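Local coordinates for protein Cyp101j2 (Sphingobium yanoikuyae, PDB 5KYO) that binds a haem group and, as a cytochrome P450 monooxygenase, probably hydroxylates the monoterpene ether 1,8-cineole, at residues A[170-173]-A[174-178]; A[256-259]-A[260-264]. All blocks are in the same frame, centred on the assembly; numbering follows the deposited sequence. Where two conformers were deposited one is given.

Interaction 1 (A[170-173]-A[174-178]); sequences CNFT and HEFAE
Asn171, the N-cap of helix 172-177, holds His174 by a capping bond. Its CG stands anti to the backbone N and beside the carbonyl carbon (chi1 -173°), from where OD1 reaches His174 N and accepts from it at 3.0 Å, in the carbonyl plane. The amide and imidazole planes are only 6° apart, yet the groups cross obliquely, with Asn171 OD1 3.1 Å from His174 CD2. Glu175 returns the grip: its extended chain runs back past Cys170, and OE2 accepts from Asn171 N at 2.7 Å, met from above the carboxylate plane. With an alanine here, Asn171 N would probably lose its carboxylate acceptor and a gap would open beside Cys170 CB. A further polar bond runs from His174 ND1 to Glu178 OE1 at 3.0 Å, tying the imidazole to a carboxylate one turn on.

Backbone bonds close the turn. Glu175 N donates to Asn171 O, whereas Ala177 N reaches Phe172 O and Glu178 N reaches Thr173 O five residues back, the spacing of a pi-type turn. Phe176 N adds a weak bond to Phe172 O.

The apolar side is mainly aromatic. Phe172 and Phe176 point the same way, side by side, with ring centroids 5.3 Å apart and planes at 32°; Phe176 CB lies over one face of the Phe172 ring, and Phe172 CE1 comes 3.5 Å from Phe176 CD2. Trp396 meets both rings and Phe283 stacks on Phe172. Strand 169-171 thus passes directly into an Asn-capped helix start that widens into a pi-type turn.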
loop_
_atom_site.group_PDB
_atom_site.type_symbol
_atom_site.label_atom_id
_atom_site.label_comp_id
_atom_site.label_asym_id
_atom_site.label_seq_id
_atom_site.Cartn_x
_atom_site.Cartn_y
_atom_site.Cartn_z
ATOM N N CYS A 170 -9.138 12.837 -18.995
ATOM C CA CYS A 170 -8.346 11.610 -18.981
ATOM C C CYS A 170 -8.907 10.585 -18.006
ATOM O O CYS A 170 -9.513 10.928 -16.991
ATOM C CB CYS A 170 -6.889 11.912 -18.624
ATOM S SG CYS A 170 -6.596 12.379 -16.883
ATOM N N ASN A 171 -8.677 9.313 -18.311
ATOM C CA ASN A 171 -8.832 8.281 -17.303
ATOM C C ASN A 171 -7.625 8.383 -16.373
ATOM O O ASN A 171 -6.496 8.065 -16.769
ATOM C CB ASN A 171 -8.946 6.895 -17.937
ATOM C CG ASN A 171 -9.288 5.822 -16.920
ATOM O OD1 ASN A 171 -8.425 5.373 -16.167
ATOM N ND2 ASN A 171 -10.551 5.403 -16.895
ATOM N N PHE A 172 -7.843 8.877 -15.154
ATOM C CA PHE A 172 -6.720 9.219 -14.274
ATOM C C PHE A 172 -5.905 7.986 -13.883
ATOM O O PHE A 172 -4.677 8.006 -13.904
ATOM C CB PHE A 172 -7.202 9.943 -13.001
ATOM C CG PHE A 172 -6.078 10.288 -12.040
ATOM C CD1 PHE A 172 -5.328 11.449 -12.209
ATOM C CD2 PHE A 172 -5.771 9.446 -10.973
ATOM C CE1 PHE A 172 -4.272 11.767 -11.331
ATOM C CE2 PHE A 172 -4.719 9.743 -10.098
ATOM C CZ PHE A 172 -3.968 10.916 -10.278
ATOM N N THR A 173 -6.583 6.905 -13.527
ATOM C CA THR A 173 -5.858 5.717 -13.086
ATOM C C THR A 173 -5.026 5.123 -14.223
ATOM O O THR A 173 -3.828 4.921 -14.052
ATOM C CB THR A 173 -6.800 4.643 -12.497
ATOM O OG1 THR A 173 -7.418 5.173 -11.327
ATOM C CG2 THR A 173 -6.014 3.398 -12.096
ATOM N N HIS A 174 -5.616 4.886 -15.390
ATOM C CA HIS A 174 -4.843 4.265 -16.468
ATOM C C HIS A 174 -3.833 5.204 -17.134
ATOM O O HIS A 174 -2.701 4.786 -17.427
ATOM C CB HIS A 174 -5.768 3.688 -17.535
ATOM C CG HIS A 174 -6.781 2.736 -16.990
ATOM N ND1 HIS A 174 -6.517 1.912 -15.917
ATOM C CD2 HIS A 174 -8.065 2.494 -17.343
ATOM C CE1 HIS A 174 -7.590 1.190 -15.646
ATOM N NE2 HIS A 174 -8.545 1.524 -16.496
ATOM N N GLU A 175 -4.225 6.462 -17.363
ATOM C CA GLU A 175 -3.371 7.388 -18.120
ATOM C C GLU A 175 -2.324 8.115 -17.291
ATOM O O GLU A 175 -1.397 8.715 -17.851
ATOM C CB GLU A 175 -4.248 8.430 -18.862
ATOM C CG GLU A 175 -5.167 7.816 -19.932
ATOM C CD GLU A 175 -6.056 8.849 -20.636
ATOM O OE1 GLU A 175 -5.516 9.773 -21.274
ATOM O OE2 GLU A 175 -7.304 8.744 -20.547
ATOM N N PHE A 176 -2.442 8.080 -15.967
ATOM C CA PHE A 176 -1.492 8.812 -15.124
ATOM C C PHE A 176 -0.929 7.937 -13.996
ATOM O O PHE A 176 0.275 7.605 -14.010
ATOM C CB PHE A 176 -2.128 10.089 -14.538
ATOM C CG PHE A 176 -1.157 10.937 -13.769
ATOM C CD1 PHE A 176 -0.289 11.787 -14.431
ATOM C CD2 PHE A 176 -1.056 10.824 -12.389
ATOM C CE1 PHE A 176 0.652 12.531 -13.719
ATOM C CE2 PHE A 176 -0.139 11.570 -11.678
ATOM C CZ PHE A 176 0.727 12.423 -12.352
ATOM N N ALA A 177 -1.789 7.574 -13.038
ATOM C CA ALA A 177 -1.357 6.928 -11.800
ATOM C C ALA A 177 -0.584 5.659 -12.097
ATOM O O ALA A 177 0.460 5.450 -11.532
ATOM C CB ALA A 177 -2.559 6.621 -10.888
ATOM N N GLU A 178 -1.113 4.832 -12.992
ATOM C CA GLU A 178 -0.499 3.538 -13.322
ATOM C C GLU A 178 0.811 3.660 -14.108
ATOM O O GLU A 178 1.592 2.698 -14.192
ATOM C CB GLU A 178 -1.484 2.670 -14.110
ATOM C CG GLU A 178 -2.492 1.954 -13.207
ATOM C CD GLU A 178 -3.641 1.277 -13.956
ATOM O OE1 GLU A 178 -3.672 1.332 -15.203
ATOM O OE2 GLU A 178 -4.519 0.683 -13.283
#

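Interaction 2 (A[256-259]-A[260-264]); sequences TDIE and AENIC
Asp257 O lies over a face of the Glu261 carboxylate, 3.1 Å from Glu261 CD, and Ile258 O sits likewise over the flat amide of Asn262, 3.3 Å from Asn262 CG. A further flat group, the Glu259 carboxylate, takes Thr256 N on the anti side of OE1, 30° out of its plane. That last bond is half of a capping box, which starts helix 257-270, by family the first part of the long central helix that runs past the haem in cytochromes P450. The other half runs from Glu259 N to Thr256 OG1, so N-cap and third helical residue exchange bonds. Arg253 takes the second oxygen of Glu259 in a salt bridge.

Glu261 and Asn262 fold back along the helix, their CG beside the backbone N (chi1 -73° in Glu261, -77° in Asn262), which brings each planar group against the carbonyl one turn earlier. Their polar ends turn to other partners: Glu261 forms salt bridges with Arg227 and Arg223, while Asn262 OD1 accepts from Arg223 and Asn262 ND2 donates to Ile121 O.

Behind the cap the helix is regular: Ala260, Glu261, Asn262 and Ile263 each donate a backbone N-H to the carbonyl four residues back. Asp257 OD2 stands 4.4 Å from Glu261 OE2 and also close to Glu231, a cluster of like charges whose repulsion is probably eased in part by Arg234, bound to Asp257, and Arg227, bound to Glu261. Exposed Ile258 lies beside Asn262, pointing the same way, with Ile258 CG2 near Asn262 ND2. Deeper in, Ile263 CG1 comes 3.1 Å from Glu259 O, meeting the oxygen that also accepts from Ile263 N.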
loop_
_atom_site.group_PDB
_atom_site.type_symbol
_atom_site.label_atom_id
_atom_site.label_comp_id
_atom_site.label_asym_id
_atom_site.label_seq_id
_atom_site.Cartn_x
_atom_site.Cartn_y
_atom_site.Cartn_z
ATOM N N THR A 256 22.626 -13.157 -0.530
ATOM C CA THR A 256 22.613 -14.086 -1.647
ATOM C C THR A 256 21.809 -13.496 -2.790
ATOM O O THR A 256 21.009 -12.579 -2.578
ATOM C CB THR A 256 22.000 -15.439 -1.253
ATOM O OG1 THR A 256 20.599 -15.264 -1.017
ATOM C CG2 THR A 256 22.667 -15.983 0.013
ATOM N N ASP A 257 22.012 -14.023 -3.997
ATOM C CA ASP A 257 21.185 -13.653 -5.131
ATOM C C ASP A 257 19.686 -13.810 -4.852
ATOM O O ASP A 257 18.884 -12.940 -5.208
ATOM C CB ASP A 257 21.561 -14.480 -6.336
ATOM C CG ASP A 257 22.750 -13.912 -7.058
ATOM O OD1 ASP A 257 23.429 -13.042 -6.456
ATOM O OD2 ASP A 257 22.982 -14.324 -8.219
ATOM N N ILE A 258 19.322 -14.927 -4.223
ATOM C CA ILE A 258 17.930 -15.203 -3.875
ATOM C C ILE A 258 17.344 -14.057 -3.043
ATOM O O ILE A 258 16.274 -13.543 -3.353
ATOM C CB ILE A 258 17.797 -16.527 -3.101
ATOM C CG1 ILE A 258 18.059 -17.713 -4.023
ATOM C CG2 ILE A 258 16.410 -16.653 -2.489
ATOM C CD1 ILE A 258 16.943 -17.988 -5.013
ATOM N N GLU A 259 18.071 -13.646 -2.005
ATOM C CA GLU A 259 17.610 -12.590 -1.108
ATOM C C GLU A 259 17.468 -11.237 -1.812
ATOM O O GLU A 259 16.496 -10.512 -1.589
ATOM C CB GLU A 259 18.557 -12.469 0.087
ATOM C CG GLU A 259 18.349 -13.553 1.137
ATOM C CD GLU A 259 19.502 -13.675 2.115
ATOM O OE1 GLU A 259 20.618 -13.177 1.812
ATOM O OE2 GLU A 259 19.294 -14.294 3.183
ATOM N N ALA A 260 18.440 -10.888 -2.646
ATOM C CA ALA A 260 18.388 -9.637 -3.383
ATOM C C ALA A 260 17.253 -9.652 -4.409
ATOM O O ALA A 260 16.587 -8.642 -4.612
ATOM C CB ALA A 260 19.730 -9.361 -4.066
ATOM N N GLU A 261 17.032 -10.806 -5.046
ATOM C CA GLU A 261 15.938 -10.942 -6.003
ATOM C C GLU A 261 14.595 -10.768 -5.288
ATOM O O GLU A 261 13.712 -10.055 -5.774
ATOM C CB GLU A 261 15.991 -12.309 -6.703
ATOM C CG GLU A 261 17.092 -12.450 -7.712
ATOM C CD GLU A 261 17.557 -13.890 -7.879
ATOM O OE1 GLU A 261 16.925 -14.817 -7.323
ATOM O OE2 GLU A 261 18.567 -14.079 -8.577
ATOM N N ASN A 262 14.457 -11.430 -4.134
ATOM C CA ASN A 262 13.239 -11.356 -3.340
ATOM C C ASN A 262 12.945 -9.910 -2.970
ATOM O O ASN A 262 11.812 -9.447 -3.098
ATOM C CB ASN A 262 13.358 -12.230 -2.079
ATOM C CG ASN A 262 13.177 -13.709 -2.380
ATOM O OD1 ASN A 262 13.057 -14.102 -3.540
ATOM N ND2 ASN A 262 13.139 -14.531 -1.336
ATOM N N ILE A 263 13.978 -9.194 -2.548
ATOM C CA ILE A 263 13.816 -7.807 -2.117
ATOM C C ILE A 263 13.422 -6.895 -3.283
ATOM O O ILE A 263 12.505 -6.058 -3.134
ATOM C CB ILE A 263 15.086 -7.273 -1.450
ATOM C CG1 ILE A 263 15.342 -8.003 -0.130
ATOM C CG2 ILE A 263 14.968 -5.782 -1.198
ATOM C CD1 ILE A 263 16.614 -7.578 0.555
ATOM N N CYS A 264 14.100 -7.028 -4.425
ATOM C CA CYS A 264 13.719 -6.295 -5.639
ATOM C C CYS A 264 12.235 -6.444 -5.993
ATOM O O CYS A 264 11.559 -5.441 -6.279
ATOM C CB CYS A 264 14.557 -6.737 -6.831
ATOM S SG CYS A 264 16.251 -6.097 -6.802
#

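Both interactions are helix starts built round an N-cap, but they hold different elements and do not touch; their centres lie 31 Å apart. In 170-178 an asparagine caps a short helix fed by an edge strand, and the buried side is aromatic and aliphatic, packing on helices 149-164 and 273-288. In 256-264 a threonine and a glutamate cap helix 257-270, whose acidic side chains pair with arginines, mostly of helix 215-235. Interaction 1 is partly buried, with His174 exposed; interaction 2 is buried apart from Thr256 and Ile258. Interaction 2 comes closer to the haem, with the Ile263 side chain about 7 Å away, against about 11 Å for that of Ala177.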